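PDB 6TZN: La-related protein 7 homolog from Schizosaccharomyces pombe, which is represented here by its C-terminal xRRM domain, binds telomerase RNA ter1 and promotes its assembly with the catalytic subunit trt1. Local coordinates for residues Y34-Q39 with A75-R81. Residues are numbered along the deposited sequence; the frame is centred on the assembly and turned at random.
Sequences YVFSRQ and AFRTQER
With chi1 at 171°, Val-35 sends CG1 out on the far side from its own backbone N and against helix 66-78, while Gln-79, straight beyond CG (chi2 175°), runs past it the opposite way to reach the 34-39 backbone. There Gln-79 NE2 donates to Val-35 O at 3.3 Å, nearly straight but tilted from the carbonyl plane, and makes a weak bond to Gln-39 OE1. Its amide oxygen, OE1, is gripped side-on by Arg-81, from NE at 2.9 Å and NH2 at 2.7 Å, so the amide is fixed from both ends. Replacing Gln-79 with alanine removes the acceptor of both nitrogens, and the Arg-81 guanidinium is likely to be held less firmly and Val-35 O to lose its side-chain donor. Next to the Gln-79 amide, Val-35 CG1 meets Ala-75 CB at 3.6 Å and sits over one face of the Phe-76 ring, 4.1 Å from its centroid, a CH-pi contact. Val-35 CG2 lies 3.8 Å from Arg-81 NE, and Arg-81 NH1, hydrogen-bonded to Arg-90 O, also comes to the ring edge of Tyr-34 at CE1. Thus the C-terminal parts of the two RRM helices, 25-39 and 66-78, are joined; Phe-76 continues onto Leu-31 and Leu-32, and Arg-81 pairs its backbone with Leu-102, beside sheet strand 103-106.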
ATOM      1  N   TYR A  34       2.684   2.578  -9.771  1.00 19.78           N
ATOM      2  CA  TYR A  34       2.203   1.932 -10.985  1.00 20.12           C
ATOM      3  C   TYR A  34       0.701   1.690 -10.909  1.00 18.09           C
ATOM      4  O   TYR A  34      -0.046   2.018 -11.842  1.00 19.98           O
ATOM      5  CB  TYR A  34       2.968   0.616 -11.172  1.00 20.21           C
ATOM      6  CG  TYR A  34       2.645  -0.113 -12.450  1.00 19.52           C
ATOM      7  CD1 TYR A  34       1.534  -0.947 -12.537  1.00 18.96           C
ATOM      8  CD2 TYR A  34       3.444   0.040 -13.574  1.00 21.75           C
ATOM      9  CE1 TYR A  34       1.229  -1.602 -13.715  1.00 20.09           C
ATOM     10  CE2 TYR A  34       3.154  -0.619 -14.750  1.00 22.36           C
ATOM     11  CZ  TYR A  34       2.044  -1.435 -14.816  1.00 20.09           C
ATOM     12  OH  TYR A  34       1.761  -2.089 -15.986  1.00 22.49           O
ATOM     13  N   VAL A  35       0.241   1.125  -9.795  1.00 17.42           N
ATOM     14  CA  VAL A  35      -1.179   0.830  -9.623  1.00 18.38           C
ATOM     15  C   VAL A  35      -2.000   2.116  -9.545  1.00 19.58           C
ATOM     16  O   VAL A  35      -3.051   2.239 -10.194  1.00 20.06           O
ATOM     17  CB  VAL A  35      -1.358  -0.066  -8.382  1.00 20.32           C
ATOM     18  CG1 VAL A  35      -2.816  -0.235  -8.022  1.00 23.84           C
ATOM     19  CG2 VAL A  35      -0.712  -1.422  -8.617  1.00 19.63           C
ATOM     20  N   PHE A  36      -1.519   3.093  -8.770  1.00 21.20           N
ATOM     21  CA  PHE A  36      -2.198   4.377  -8.610  1.00 25.31           C
ATOM     22  C   PHE A  36      -2.448   5.031  -9.960  1.00 25.37           C
ATOM     23  O   PHE A  36      -3.538   5.558 -10.212  1.00 28.13           O
ATOM     24  CB  PHE A  36      -1.306   5.277  -7.743  1.00 25.23           C
ATOM     25  CG  PHE A  36      -1.999   6.466  -7.115  1.00 24.21           C
ATOM     26  CD1 PHE A  36      -2.268   7.602  -7.864  1.00 25.44           C
ATOM     27  CD2 PHE A  36      -2.311   6.475  -5.762  1.00 28.09           C
ATOM     28  CE1 PHE A  36      -2.868   8.712  -7.282  1.00 26.65           C
ATOM     29  CE2 PHE A  36      -2.906   7.574  -5.177  1.00 25.74           C
ATOM     30  CZ  PHE A  36      -3.192   8.694  -5.939  1.00 28.05           C
ATOM     31  N   SER A  37      -1.457   4.991 -10.855  1.00 27.19           N
ATOM     32  CA  SER A  37      -1.592   5.663 -12.142  1.00 29.00           C
ATOM     33  C   SER A  37      -2.654   5.025 -13.029  1.00 27.60           C
ATOM     34  O   SER A  37      -3.214   5.713 -13.892  1.00 32.05           O
ATOM     35  CB  SER A  37      -0.245   5.725 -12.866  1.00 36.60           C
ATOM     36  OG  SER A  37       0.143   4.455 -13.350  1.00 39.34           O
ATOM     37  N   ARG A  38      -2.951   3.736 -12.839  1.00 24.66           N
ATOM     38  CA  ARG A  38      -4.062   3.110 -13.550  1.00 25.20           C
ATOM     39  C   ARG A  38      -5.414   3.473 -12.958  1.00 26.58           C
ATOM     40  O   ARG A  38      -6.430   3.324 -13.640  1.00 32.96           O
ATOM     41  CB  ARG A  38      -3.924   1.584 -13.550  1.00 25.66           C
ATOM     42  CG  ARG A  38      -3.143   1.017 -14.719  1.00 26.41           C
ATOM     43  CD  ARG A  38      -1.671   1.001 -14.433  1.00 29.96           C
ATOM     44  NE  ARG A  38      -0.906   0.845 -15.657  1.00 25.84           N
ATOM     45  CZ  ARG A  38       0.331   1.289 -15.814  1.00 25.85           C
ATOM     46  NH1 ARG A  38       0.942   1.895 -14.801  1.00 24.76           N
ATOM     47  NH2 ARG A  38       0.950   1.122 -16.978  1.00 27.01           N
ATOM     48  N   GLN A  39      -5.450   3.952 -11.716  1.00 24.86           N
ATOM     49  CA  GLN A  39      -6.696   4.321 -11.058  1.00 26.70           C
ATOM     50  C   GLN A  39      -7.105   5.753 -11.372  1.00 30.84           C
ATOM     51  O   GLN A  39      -8.300   6.042 -11.518  1.00 34.07           O
ATOM     52  CB  GLN A  39      -6.557   4.123  -9.544  1.00 26.40           C
ATOM     53  CG  GLN A  39      -7.858   4.193  -8.776  1.00 32.98           C
ATOM     54  CD  GLN A  39      -8.816   3.080  -9.161  1.00 36.44           C
ATOM     55  OE1 GLN A  39      -8.409   2.054  -9.720  1.00 36.23           O
ATOM     56  NE2 GLN A  39     -10.090   3.266  -8.849  1.00 42.02           N
ATOM     57  N   ALA A  75      -7.999   1.535  -5.917  1.00 18.03           N
ATOM     58  CA  ALA A  75      -7.172   0.886  -6.930  1.00 19.38           C
ATOM     59  C   ALA A  75      -7.036  -0.609  -6.665  1.00 20.04           C
ATOM     60  O   ALA A  75      -7.210  -1.432  -7.573  1.00 20.88           O
ATOM     61  CB  ALA A  75      -5.798   1.550  -6.968  1.00 19.95           C
ATOM     62  N   PHE A  76      -6.703  -0.989  -5.429  1.00 17.85           N
ATOM     63  CA  PHE A  76      -6.535  -2.409  -5.144  1.00 20.17           C
ATOM     64  C   PHE A  76      -7.855  -3.155  -5.044  1.00 22.46           C
ATOM     65  O   PHE A  76      -7.878  -4.375  -5.244  1.00 24.29           O
ATOM     66  CB  PHE A  76      -5.681  -2.622  -3.896  1.00 20.51           C
ATOM     67  CG  PHE A  76      -4.231  -2.332  -4.118  1.00 19.10           C
ATOM     68  CD1 PHE A  76      -3.418  -3.256  -4.758  1.00 21.73           C
ATOM     69  CD2 PHE A  76      -3.688  -1.116  -3.724  1.00 19.71           C
ATOM     70  CE1 PHE A  76      -2.084  -2.986  -4.978  1.00 22.40           C
ATOM     71  CE2 PHE A  76      -2.354  -0.838  -3.936  1.00 22.91           C
ATOM     72  CZ  PHE A  76      -1.545  -1.779  -4.563  1.00 21.98           C
ATOM     73  N   ARG A  77      -8.956  -2.455  -4.762  1.00 21.24           N
ATOM     74  CA  ARG A  77     -10.252  -3.121  -4.778  1.00 23.23           C
ATOM     75  C   ARG A  77     -10.670  -3.474  -6.198  1.00 24.30           C
ATOM     76  O   ARG A  77     -11.259  -4.536  -6.434  1.00 28.51           O
ATOM     77  CB  ARG A  77     -11.312  -2.240  -4.121  1.00 26.17           C
ATOM     78  CG  ARG A  77     -12.653  -2.939  -3.976  1.00 32.64           C
ATOM     79  CD  ARG A  77     -13.744  -1.987  -3.520  1.00 39.52           C
ATOM     80  NE  ARG A  77     -14.078  -1.011  -4.551  1.00 43.63           N
ATOM     81  CZ  ARG A  77     -13.793   0.284  -4.472  1.00 47.31           C
ATOM     82  NH1 ARG A  77     -13.166   0.761  -3.405  1.00 48.36           N
ATOM     83  NH2 ARG A  77     -14.135   1.101  -5.461  1.00 49.65           N
ATOM     84  N   THR A  78     -10.354  -2.609  -7.161  1.00 20.22           N
ATOM     85  CA  THR A  78     -10.828  -2.810  -8.521  1.00 22.63           C
ATOM     86  C   THR A  78      -9.813  -3.491  -9.431  1.00 21.29           C
ATOM     87  O   THR A  78     -10.207  -4.044 -10.457  1.00 23.66           O
ATOM     88  CB  THR A  78     -11.308  -1.484  -9.131  1.00 28.30           C
ATOM     89  OG1 THR A  78     -10.233  -0.543  -9.171  1.00 29.91           O
ATOM     90  CG2 THR A  78     -12.441  -0.896  -8.299  1.00 29.91           C
ATOM     91  N   GLN A  79      -8.532  -3.500  -9.074  1.00 20.59           N
ATOM     92  CA  GLN A  79      -7.492  -4.148  -9.869  1.00 20.68           C
ATOM     93  C   GLN A  79      -6.990  -5.390  -9.137  1.00 20.54           C
ATOM     94  O   GLN A  79      -6.546  -5.297  -7.990  1.00 26.18           O
ATOM     95  CB  GLN A  79      -6.321  -3.192 -10.104  1.00 20.31           C
ATOM     96  CG  GLN A  79      -6.680  -1.841 -10.721  1.00 21.10           C
ATOM     97  CD  GLN A  79      -5.472  -0.920 -10.802  1.00 20.80           C
ATOM     98  OE1 GLN A  79      -4.352  -1.377 -11.020  1.00 22.13           O
ATOM     99  NE2 GLN A  79      -5.691   0.378 -10.621  1.00 20.53           N
ATOM    100  N   GLU A  80      -7.049  -6.540  -9.809  1.00 20.64           N
ATOM    101  CA  GLU A  80      -6.400  -7.752  -9.315  1.00 23.32           C
ATOM    102  C   GLU A  80      -4.899  -7.628  -9.507  1.00 23.36           C
ATOM    103  O   GLU A  80      -4.411  -7.530 -10.638  1.00 28.07           O
ATOM    104  CB  GLU A  80      -6.885  -8.967 -10.102  1.00 27.16           C
ATOM    105  CG  GLU A  80      -8.274  -9.422  -9.784  1.00 26.28           C
ATOM    106  CD  GLU A  80      -8.696 -10.635 -10.601  1.00 29.46           C
ATOM    107  OE1 GLU A  80      -9.751 -11.206 -10.279  1.00 30.84           O
ATOM    108  OE2 GLU A  80      -7.982 -11.016 -11.561  1.00 28.57           O
ATOM    109  N   ARG A  81      -4.159  -7.627  -8.413  1.00 17.99           N
ATOM    110  CA  ARG A  81      -2.712  -7.558  -8.505  1.00 17.77           C
ATOM    111  C   ARG A  81      -2.123  -8.574  -7.543  1.00 17.33           C
ATOM    112  O   ARG A  81      -2.639  -8.765  -6.439  1.00 17.59           O
ATOM    113  CB  ARG A  81      -2.194  -6.148  -8.159  1.00 21.38           C
ATOM    114  CG  ARG A  81      -2.776  -5.025  -8.988  1.00 24.34           C
ATOM    115  CD  ARG A  81      -1.893  -4.671 -10.157  1.00 19.02           C
ATOM    116  NE  ARG A  81      -2.525  -3.683 -11.027  1.00 17.11           N
ATOM    117  CZ  ARG A  81      -2.210  -3.483 -12.303  1.00 16.70           C
ATOM    118  NH1 ARG A  81      -1.258  -4.190 -12.892  1.00 18.49           N
ATOM    119  NH2 ARG A  81      -2.876  -2.573 -13.007  1.00 18.70           N
TER